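Long-range contact in glycosyl hydrolase (Streptomyces cattleya, PDB 7LR8), which probably hydrolyses the beta-1,4 link between mannose and N-acetylglucosamine in the core of N-glycans, as a family GH5 glycosidase: residues R115-T120 with D164-T169. The protein carries 1 engineered substitution. Residues are numbered along the deposited sequence; the frame is centred on the assembly and turned at random.
Sequences RRNLFT and DPDRVT. With AE3 (2-(2-ethoxyethoxy)ethanol), chain F.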
loop_
_atom_site.group_PDB
_atom_site.type_symbol
_atom_site.label_atom_id
_atom_site.label_comp_id
_atom_site.label_asym_id
_atom_site.label_seq_id
_atom_site.Cartn_x
_atom_site.Cartn_y
_atom_site.Cartn_z
ATOM N N ARG B 115 6.337 -3.324 -10.003
ATOM C CA ARG B 115 5.529 -2.358 -10.739
ATOM C C ARG B 115 5.049 -2.955 -12.052
ATOM O O ARG B 115 5.857 -3.322 -12.913
ATOM C CB ARG B 115 6.327 -1.089 -10.998
ATOM C CG ARG B 115 5.533 -0.007 -11.706
ATOM C CD ARG B 115 4.370 0.517 -10.843
ATOM N NE ARG B 115 3.596 1.548 -11.526
ATOM C CZ ARG B 115 3.837 2.849 -11.422
ATOM N NH1 ARG B 115 4.850 3.285 -10.674
ATOM N NH2 ARG B 115 3.072 3.720 -12.078
ATOM N N ARG B 116 3.731 -3.052 -12.200
ATOM C CA ARG B 116 3.109 -3.664 -13.368
ATOM C C ARG B 116 1.848 -2.875 -13.671
ATOM O O ARG B 116 1.014 -2.689 -12.783
ATOM C CB ARG B 116 2.783 -5.143 -13.126
ATOM C CG ARG B 116 4.009 -6.035 -13.070
ATOM C CD ARG B 116 3.642 -7.468 -12.754
ATOM N NE ARG B 116 3.271 -7.668 -11.359
ATOM C CZ ARG B 116 2.979 -8.857 -10.832
ATOM N NH1 ARG B 116 3.011 -9.961 -11.599
ATOM N NH2 ARG B 116 2.675 -8.952 -9.545
ATOM N N ASN B 117 1.738 -2.402 -14.913
ATOM C CA ASN B 117 0.682 -1.467 -15.309
ATOM C C ASN B 117 -0.704 -2.021 -14.970
ATOM O O ASN B 117 -1.036 -3.153 -15.337
ATOM C CB ASN B 117 0.833 -1.193 -16.816
ATOM C CG ASN B 117 -0.082 -0.094 -17.331
ATOM O OD1 ASN B 117 -1.287 -0.179 -17.187
ATOM N ND2 ASN B 117 0.495 0.928 -17.977
ATOM N N LEU B 118 -1.511 -1.200 -14.266
ATOM C CA LEU B 118 -2.817 -1.633 -13.765
ATOM C C LEU B 118 -3.764 -1.993 -14.890
ATOM O O LEU B 118 -4.708 -2.769 -14.682
ATOM C CB LEU B 118 -3.470 -0.530 -12.915
ATOM C CG LEU B 118 -2.828 -0.236 -11.569
ATOM C CD1 LEU B 118 -3.668 0.848 -10.864
ATOM C CD2 LEU B 118 -2.721 -1.510 -10.733
ATOM N N PHE B 119 -3.546 -1.432 -16.078
ATOM C CA PHE B 119 -4.476 -1.600 -17.179
ATOM C C PHE B 119 -4.005 -2.573 -18.251
ATOM O O PHE B 119 -4.843 -3.050 -19.025
ATOM C CB PHE B 119 -4.753 -0.252 -17.832
ATOM C CG PHE B 119 -5.228 0.794 -16.869
ATOM C CD1 PHE B 119 -6.518 0.754 -16.378
ATOM C CD2 PHE B 119 -4.373 1.804 -16.435
ATOM C CE1 PHE B 119 -6.966 1.713 -15.482
ATOM C CE2 PHE B 119 -4.816 2.781 -15.542
ATOM C CZ PHE B 119 -6.113 2.724 -15.064
ATOM N N THR B 120 -2.706 -2.883 -18.323
ATOM C CA THR B 120 -2.165 -3.708 -19.405
ATOM C C THR B 120 -1.359 -4.925 -18.965
ATOM O O THR B 120 -1.117 -5.807 -19.808
ATOM C CB THR B 120 -1.269 -2.878 -20.343
ATOM O OG1 THR B 120 -0.090 -2.449 -19.640
ATOM C CG2 THR B 120 -2.031 -1.664 -20.899
ATOM N N ASP B 164 2.297 9.704 -10.870
ATOM C CA ASP B 164 3.042 8.528 -11.304
ATOM C C ASP B 164 2.091 7.591 -12.038
ATOM O O ASP B 164 1.827 6.477 -11.568
ATOM C CB ASP B 164 3.689 7.848 -10.094
ATOM C CG ASP B 164 4.620 6.693 -10.480
ATOM O OD1 ASP B 164 5.019 6.563 -11.660
ATOM O OD2 ASP B 164 4.949 5.917 -9.567
ATOM N N PRO B 165 1.557 8.005 -13.182
ATOM C CA PRO B 165 0.458 7.263 -13.794
ATOM C C PRO B 165 0.924 6.004 -14.511
ATOM O O PRO B 165 2.088 5.861 -14.906
ATOM C CB PRO B 165 -0.133 8.263 -14.785
ATOM C CG PRO B 165 1.046 9.103 -15.182
ATOM C CD PRO B 165 1.887 9.223 -13.939
ATOM N N ASP B 166 -0.031 5.083 -14.647
ATOM C CA ASP B 166 0.081 3.911 -15.519
ATOM C C ASP B 166 -0.569 4.304 -16.835
ATOM O O ASP B 166 -1.799 4.260 -16.973
ATOM C CB ASP B 166 -0.612 2.691 -14.921
ATOM C CG ASP B 166 0.188 2.040 -13.827
ATOM O OD1 ASP B 166 1.412 2.263 -13.779
ATOM O OD2 ASP B 166 -0.413 1.308 -13.018
ATOM N N ARG B 167 0.248 4.686 -17.806
ATOM C CA ARG B 167 -0.278 5.255 -19.034
ATOM C C ARG B 167 -0.900 4.181 -19.917
ATOM O O ARG B 167 -0.422 3.043 -19.978
ATOM C CB ARG B 167 0.823 6.008 -19.778
ATOM C CG ARG B 167 1.233 7.270 -19.030
ATOM C CD ARG B 167 2.058 8.231 -19.863
ATOM N NE ARG B 167 2.484 9.369 -19.052
ATOM C CZ ARG B 167 3.494 9.329 -18.187
ATOM N NH1 ARG B 167 4.190 8.212 -18.025
ATOM N NH2 ARG B 167 3.812 10.409 -17.483
ATOM N N VAL B 168 -1.981 4.548 -20.601
ATOM C CA VAL B 168 -2.682 3.640 -21.500
ATOM C C VAL B 168 -3.269 4.450 -22.640
ATOM O O VAL B 168 -3.604 5.626 -22.481
ATOM C CB VAL B 168 -3.804 2.860 -20.778
ATOM C CG1 VAL B 168 -3.224 1.676 -20.070
ATOM C CG2 VAL B 168 -4.563 3.789 -19.813
ATOM N N THR B 169 -3.414 3.805 -23.789
ATOM C CA THR B 169 -4.123 4.419 -24.897
ATOM C C THR B 169 -5.618 4.276 -24.655
ATOM O O THR B 169 -6.043 3.455 -23.839
ATOM C CB THR B 169 -3.747 3.755 -26.220
ATOM O OG1 THR B 169 -4.296 2.429 -26.273
ATOM C CG2 THR B 169 -2.233 3.688 -26.375
HETATM C C1 AE3 F . -5.424 -11.775 -23.819
HETATM C C2 AE3 F . -4.019 -11.181 -23.776
HETATM O O2 AE3 F . -3.559 -11.145 -22.456
HETATM C C3 AE3 F . -2.894 -9.959 -22.134
HETATM C C4 AE3 F . -3.743 -9.167 -21.143
HETATM O O3 AE3 F . -3.486 -7.799 -21.283
HETATM C C5 AE3 F . -4.157 -6.991 -20.357
HETATM C C6 AE3 F . -5.389 -6.362 -21.007
HETATM O O4 AE3 F . -6.490 -7.216 -20.860
HETATM O O HOH W 1 1.199 -0.183 -11.458
#
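Buried Asp-166 is set between the 115-120 and 164-169 loops against Arg-115, Asn-117 and Leu-118, and its two carboxylate oxygens divide the work. OD1 takes Arg-115 side-on: NH2 at 2.8 Å and NE at 3.2 Å converge on this one atom, both with the oxygen close to the guanidinium plane, and NE arrives on the syn lone pair. OD2 receives the backbone N of Leu-118 at 3.0 Å, from well above the carboxylate plane, while Leu-118 CG presses against the same oxygen. A water lies within hydrogen-bonding reach of both OD2 and the Arg-116 carbonyl. The amide of Asn-117 stacks on the Asp-166 carboxylate, planes 28° apart. With CG anti to the backbone N (chi1 -172°), this amide faces both ways: ND2 donates a hydrogen bond across to Arg-167 O at 3.1 Å, and OD1 turns back to accept from Phe-119 N at 2.8 Å, an Asx turn that fixes its rotation. Next along, in one of its two modelled conformers, Val-168 packs CG1 against Phe-119 CB and Thr-120 CG2; the Phe-119 ring edge lies beside Asp-166 O, a buried oxygen with no hydrogen-bond partner in the model, and the ring meets Trp-176 edge-to-face. In the (beta/alpha)8 barrel characteristic of GH5 enzymes, the contact joins two beta-to-alpha loops, those leading into helices 122-139 and 170-187; Thr-169 is the N-cap of the second. His-99, which binds N-acetylglucosamine, lies about 9 Å from Leu-118 between side chains. The solvent side is polar and more loosely packed. Exposed Arg-115 joins Asp-164 and Asp-166 in a salt-bridge network, spending NH1 on Asp-164 OD2 at 2.9 Å, with guanidinium and carboxylate 73° apart; its NH2 bonds to Asp-164 O and OD1 are weak. Arg-116 turns from the interface to Trp-109 O and to Asp-315 of the second subunit.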